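Local coordinates for dTDP-4-dehydrorhamnose 3,5-epimerase (Bacillus anthracis str. Ames, PDB 3RYK), which catalyses the epimerisation of a dTDP-linked 4-keto sugar at positions 3 and 5 of the ring in the pathway to dTDP-L-rhamnose, at residues S168-L177 / L188-L198. Residues are numbered along the deposited sequence; the frame is centred on the assembly and turned at random.
Sequences SGVLWNDKEL and LSDKDRILPLL. With POP (pyrophosphate 2-), chain C.
L171 N donates to P196 O (2.8 Å, 170° at the hydrogen), joining the end of the modelled chain, 194-198, to the residues that follow 167-169, an outer strand, within this chain, of one sheet of the epimerase's jelly-roll-like fold. L171 lies against backbone oxygens: CB sits 3.2 Å from L195 O, and with CG swung away from its own backbone N (chi1 -170°) CD1 reaches the carbonyls of D192 and R193. At the end of the type I turn L171-D174, the carboxylate of D174 serves both segments. Its OD1 accepts from L198 N (3.0 Å), which stands well above the carboxylate plane, while OD2 takes L177 N on its anti side in an Asx motif. At the other end L188 CD1 lies over a face of the W172 ring, 3.2 Å from NE1; N173 CB covers the opposite face. Two waters bridge the segments, G169 O to L197 O and W172 N to D192 O. The short, weakly bonded helix 190-193 and its N-cap S189 carry part of the pyrophosphate site: K191 NZ donates to the bridging oxygen, and S189 OG, which accepts from D192 N, donates to POP O4 at 2.6 Å.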
loop_
_atom_site.group_PDB
_atom_site.type_symbol
_atom_site.label_atom_id
_atom_site.label_comp_id
_atom_site.label_asym_id
_atom_site.label_seq_id
_atom_site.Cartn_x
_atom_site.Cartn_y
_atom_site.Cartn_z
ATOM N N SER A 168 2.028 23.199 0.141
ATOM C CA SER A 168 2.269 24.182 -0.923
ATOM C C SER A 168 2.439 23.460 -2.282
ATOM O O SER A 168 1.944 22.353 -2.461
ATOM C CB SER A 168 3.490 25.040 -0.567
ATOM O OG SER A 168 3.707 26.091 -1.502
ATOM N N GLY A 169 3.098 24.099 -3.241
ATOM C CA GLY A 169 3.293 23.489 -4.541
ATOM C C GLY A 169 3.761 24.410 -5.653
ATOM O O GLY A 169 4.111 25.575 -5.420
ATOM N N VAL A 170 3.761 23.871 -6.868
ATOM C CA VAL A 170 4.170 24.596 -8.066
ATOM C C VAL A 170 3.138 24.304 -9.168
ATOM O O VAL A 170 2.824 23.145 -9.461
ATOM C CB VAL A 170 5.586 24.203 -8.528
ATOM C CG1 VAL A 170 5.944 24.941 -9.801
ATOM C CG2 VAL A 170 6.608 24.482 -7.428
ATOM N N LEU A 171 2.604 25.356 -9.778
ATOM C CA LEU A 171 1.588 25.226 -10.840
ATOM C C LEU A 171 2.104 24.287 -11.928
ATOM O O LEU A 171 3.220 24.463 -12.433
ATOM C CB LEU A 171 1.213 26.603 -11.420
ATOM C CG LEU A 171 0.004 26.705 -12.362
ATOM C CD1 LEU A 171 -1.284 26.243 -11.661
ATOM C CD2 LEU A 171 -0.161 28.150 -12.861
ATOM N N TRP A 172 1.259 23.321 -12.284
ATOM C CA TRP A 172 1.597 22.295 -13.280
ATOM C C TRP A 172 2.226 22.826 -14.571
ATOM O O TRP A 172 3.206 22.254 -15.051
ATOM C CB TRP A 172 0.347 21.468 -13.642
ATOM C CG TRP A 172 -0.647 22.223 -14.453
ATOM C CD1 TRP A 172 -1.520 23.183 -14.021
ATOM C CD2 TRP A 172 -0.889 22.063 -15.851
ATOM N NE1 TRP A 172 -2.274 23.642 -15.078
ATOM C CE2 TRP A 172 -1.896 22.974 -16.214
ATOM C CE3 TRP A 172 -0.330 21.250 -16.841
ATOM C CZ2 TRP A 172 -2.374 23.080 -17.526
ATOM C CZ3 TRP A 172 -0.796 21.360 -18.144
ATOM C CH2 TRP A 172 -1.811 22.273 -18.475
ATOM N N ASN A 173 1.684 23.909 -15.136
ATOM C CA ASN A 173 2.205 24.436 -16.398
ATOM C C ASN A 173 3.228 25.590 -16.330
ATOM O O ASN A 173 3.431 26.303 -17.316
ATOM C CB ASN A 173 1.051 24.811 -17.319
ATOM C CG ASN A 173 0.208 25.937 -16.762
ATOM O OD1 ASN A 173 0.524 26.499 -15.713
ATOM N ND2 ASN A 173 -0.858 26.279 -17.462
ATOM N N ASP A 174 3.871 25.770 -15.185
ATOM C CA ASP A 174 4.877 26.813 -15.047
ATOM C C ASP A 174 5.745 26.800 -16.312
ATOM O O ASP A 174 6.306 25.758 -16.680
ATOM C CB ASP A 174 5.784 26.509 -13.872
ATOM C CG ASP A 174 6.839 27.573 -13.681
ATOM O OD1 ASP A 174 6.539 28.639 -13.102
ATOM O OD2 ASP A 174 7.989 27.319 -14.048
ATOM N N LYS A 175 5.849 27.934 -17.004
ATOM C CA LYS A 175 6.659 28.001 -18.238
ATOM C C LYS A 175 8.167 27.882 -18.059
ATOM O O LYS A 175 8.877 27.653 -19.042
ATOM C CB LYS A 175 6.390 29.298 -19.020
ATOM C CG LYS A 175 4.999 29.443 -19.567
ATOM C CD LYS A 175 4.839 30.709 -20.410
ATOM C CE LYS A 175 5.152 31.991 -19.643
ATOM N NZ LYS A 175 4.943 33.203 -20.467
ATOM N N GLU A 176 8.673 28.063 -16.838
ATOM C CA GLU A 176 10.110 27.964 -16.603
ATOM C C GLU A 176 10.547 26.508 -16.716
ATOM O O GLU A 176 11.628 26.219 -17.226
ATOM C CB GLU A 176 10.522 28.456 -15.215
ATOM C CG GLU A 176 10.121 29.875 -14.818
ATOM C CD GLU A 176 10.683 30.259 -13.448
ATOM O OE1 GLU A 176 11.556 29.518 -12.918
ATOM O OE2 GLU A 176 10.264 31.308 -12.901
ATOM N N LEU A 177 9.693 25.603 -16.241
ATOM C CA LEU A 177 9.970 24.155 -16.264
ATOM C C LEU A 177 9.595 23.516 -17.592
ATOM O O LEU A 177 10.241 22.554 -18.031
ATOM C CB LEU A 177 9.256 23.464 -15.091
ATOM C CG LEU A 177 9.672 23.862 -13.665
ATOM C CD1 LEU A 177 8.956 23.054 -12.573
ATOM C CD2 LEU A 177 11.191 23.788 -13.497
ATOM N N LEU A 188 -8.004 19.235 -13.128
ATOM C CA LEU A 188 -7.341 19.755 -11.946
ATOM C C LEU A 188 -8.347 20.292 -10.965
ATOM O O LEU A 188 -9.411 20.739 -11.376
ATOM C CB LEU A 188 -6.486 20.957 -12.366
ATOM C CG LEU A 188 -5.334 20.713 -13.339
ATOM C CD1 LEU A 188 -4.849 21.972 -14.058
ATOM C CD2 LEU A 188 -4.248 20.046 -12.550
ATOM N N SER A 189 -8.015 20.252 -9.681
ATOM C CA SER A 189 -8.911 20.804 -8.677
ATOM C C SER A 189 -8.645 22.309 -8.724
ATOM O O SER A 189 -7.576 22.753 -9.188
ATOM C CB SER A 189 -8.632 20.241 -7.287
ATOM O OG SER A 189 -7.326 20.575 -6.858
ATOM N N ASP A 190 -9.605 23.102 -8.260
ATOM C CA ASP A 190 -9.423 24.558 -8.251
ATOM C C ASP A 190 -8.175 24.946 -7.464
ATOM O O ASP A 190 -7.445 25.859 -7.861
ATOM C CB ASP A 190 -10.652 25.271 -7.684
ATOM C CG ASP A 190 -11.861 25.184 -8.596
ATOM O OD1 ASP A 190 -11.735 24.712 -9.744
ATOM O OD2 ASP A 190 -12.942 25.637 -8.176
ATOM N N LYS A 191 -7.935 24.228 -6.362
ATOM C CA LYS A 191 -6.777 24.452 -5.504
ATOM C C LYS A 191 -5.496 24.227 -6.293
ATOM O O LYS A 191 -4.515 24.940 -6.128
ATOM C CB LYS A 191 -6.758 23.441 -4.376
ATOM C CG LYS A 191 -7.963 23.441 -3.449
ATOM C CD LYS A 191 -7.858 22.294 -2.451
ATOM C CE LYS A 191 -6.608 22.355 -1.587
ATOM N NZ LYS A 191 -6.551 21.248 -0.621
ATOM N N ASP A 192 -5.500 23.198 -7.133
ATOM C CA ASP A 192 -4.335 22.887 -7.940
ATOM C C ASP A 192 -4.116 23.876 -9.104
ATOM O O ASP A 192 -2.996 24.005 -9.596
ATOM C CB ASP A 192 -4.375 21.417 -8.393
ATOM C CG ASP A 192 -4.070 20.431 -7.242
ATOM O OD1 ASP A 192 -3.970 19.212 -7.525
ATOM O OD2 ASP A 192 -3.909 20.867 -6.066
ATOM N N ARG A 193 -5.167 24.580 -9.540
ATOM C CA ARG A 193 -5.013 25.552 -10.634
ATOM C C ARG A 193 -4.466 26.914 -10.155
ATOM O O ARG A 193 -4.128 27.752 -10.989
ATOM C CB ARG A 193 -6.321 25.782 -11.408
ATOM C CG ARG A 193 -6.894 24.564 -12.101
ATOM C CD ARG A 193 -8.129 24.934 -12.926
ATOM N NE ARG A 193 -8.753 23.750 -13.521
ATOM C CZ ARG A 193 -8.452 23.220 -14.707
ATOM N NH1 ARG A 193 -9.094 22.122 -15.105
ATOM N NH2 ARG A 193 -7.512 23.754 -15.487
ATOM N N ILE A 194 -4.364 27.116 -8.838
ATOM C CA ILE A 194 -3.863 28.376 -8.263
ATOM C C ILE A 194 -2.545 28.201 -7.476
ATOM O O ILE A 194 -2.227 28.984 -6.567
ATOM C CB ILE A 194 -4.937 29.033 -7.348
ATOM C CG1 ILE A 194 -6.132 29.520 -8.166
ATOM C CG2 ILE A 194 -4.342 30.216 -6.614
ATOM C CD1 ILE A 194 -6.426 31.002 -8.015
ATOM N N LEU A 195 -1.767 27.173 -7.814
ATOM C CA LEU A 195 -0.501 26.968 -7.127
ATOM C C LEU A 195 0.451 28.006 -7.752
ATOM O O LEU A 195 0.285 28.367 -8.922
ATOM C CB LEU A 195 -0.008 25.518 -7.282
ATOM C CG LEU A 195 -0.855 24.483 -6.518
ATOM C CD1 LEU A 195 -0.517 23.019 -6.905
ATOM C CD2 LEU A 195 -0.735 24.665 -5.004
ATOM N N PRO A 196 1.428 28.517 -6.978
ATOM C CA PRO A 196 2.357 29.520 -7.503
ATOM C C PRO A 196 3.360 28.986 -8.520
ATOM O O PRO A 196 3.440 27.785 -8.732
ATOM C CB PRO A 196 3.085 30.015 -6.250
ATOM C CG PRO A 196 3.055 28.876 -5.334
ATOM C CD PRO A 196 1.778 28.124 -5.605
ATOM N N LEU A 197 4.097 29.902 -9.142
ATOM C CA LEU A 197 5.116 29.584 -10.143
ATOM C C LEU A 197 6.408 29.165 -9.453
ATOM O O LEU A 197 6.498 29.174 -8.221
ATOM C CB LEU A 197 5.394 30.805 -11.027
ATOM C CG LEU A 197 4.274 31.395 -11.876
ATOM C CD1 LEU A 197 4.796 32.642 -12.598
ATOM C CD2 LEU A 197 3.723 30.388 -12.874
ATOM N N LEU A 198 7.410 28.804 -10.254
ATOM C CA LEU A 198 8.710 28.385 -9.740
ATOM C C LEU A 198 9.513 29.605 -9.286
ATOM O O LEU A 198 9.581 29.906 -8.100
ATOM C CB LEU A 198 9.481 27.624 -10.820
ATOM C CG LEU A 198 10.881 27.101 -10.492
ATOM C CD1 LEU A 198 10.816 26.081 -9.379
ATOM C CD2 LEU A 198 11.527 26.499 -11.745
HETATM P P1 POP C . -5.022 17.816 -1.632
HETATM O O1 POP C . -5.675 17.247 -0.391
HETATM O O2 POP C . -3.768 18.552 -1.205
HETATM O O3 POP C . -4.671 16.701 -2.590
HETATM O O POP C . -6.030 18.893 -2.303
HETATM P P2 POP C . -6.901 18.696 -3.657
HETATM O O4 POP C . -6.219 19.461 -4.766
HETATM O O5 POP C . -8.280 19.273 -3.436
HETATM O O6 POP C . -7.061 17.246 -4.059
HETATM O O HOH W 1 6.150 27.434 -6.171
HETATM O O HOH W 2 -0.865 22.668 -10.537
#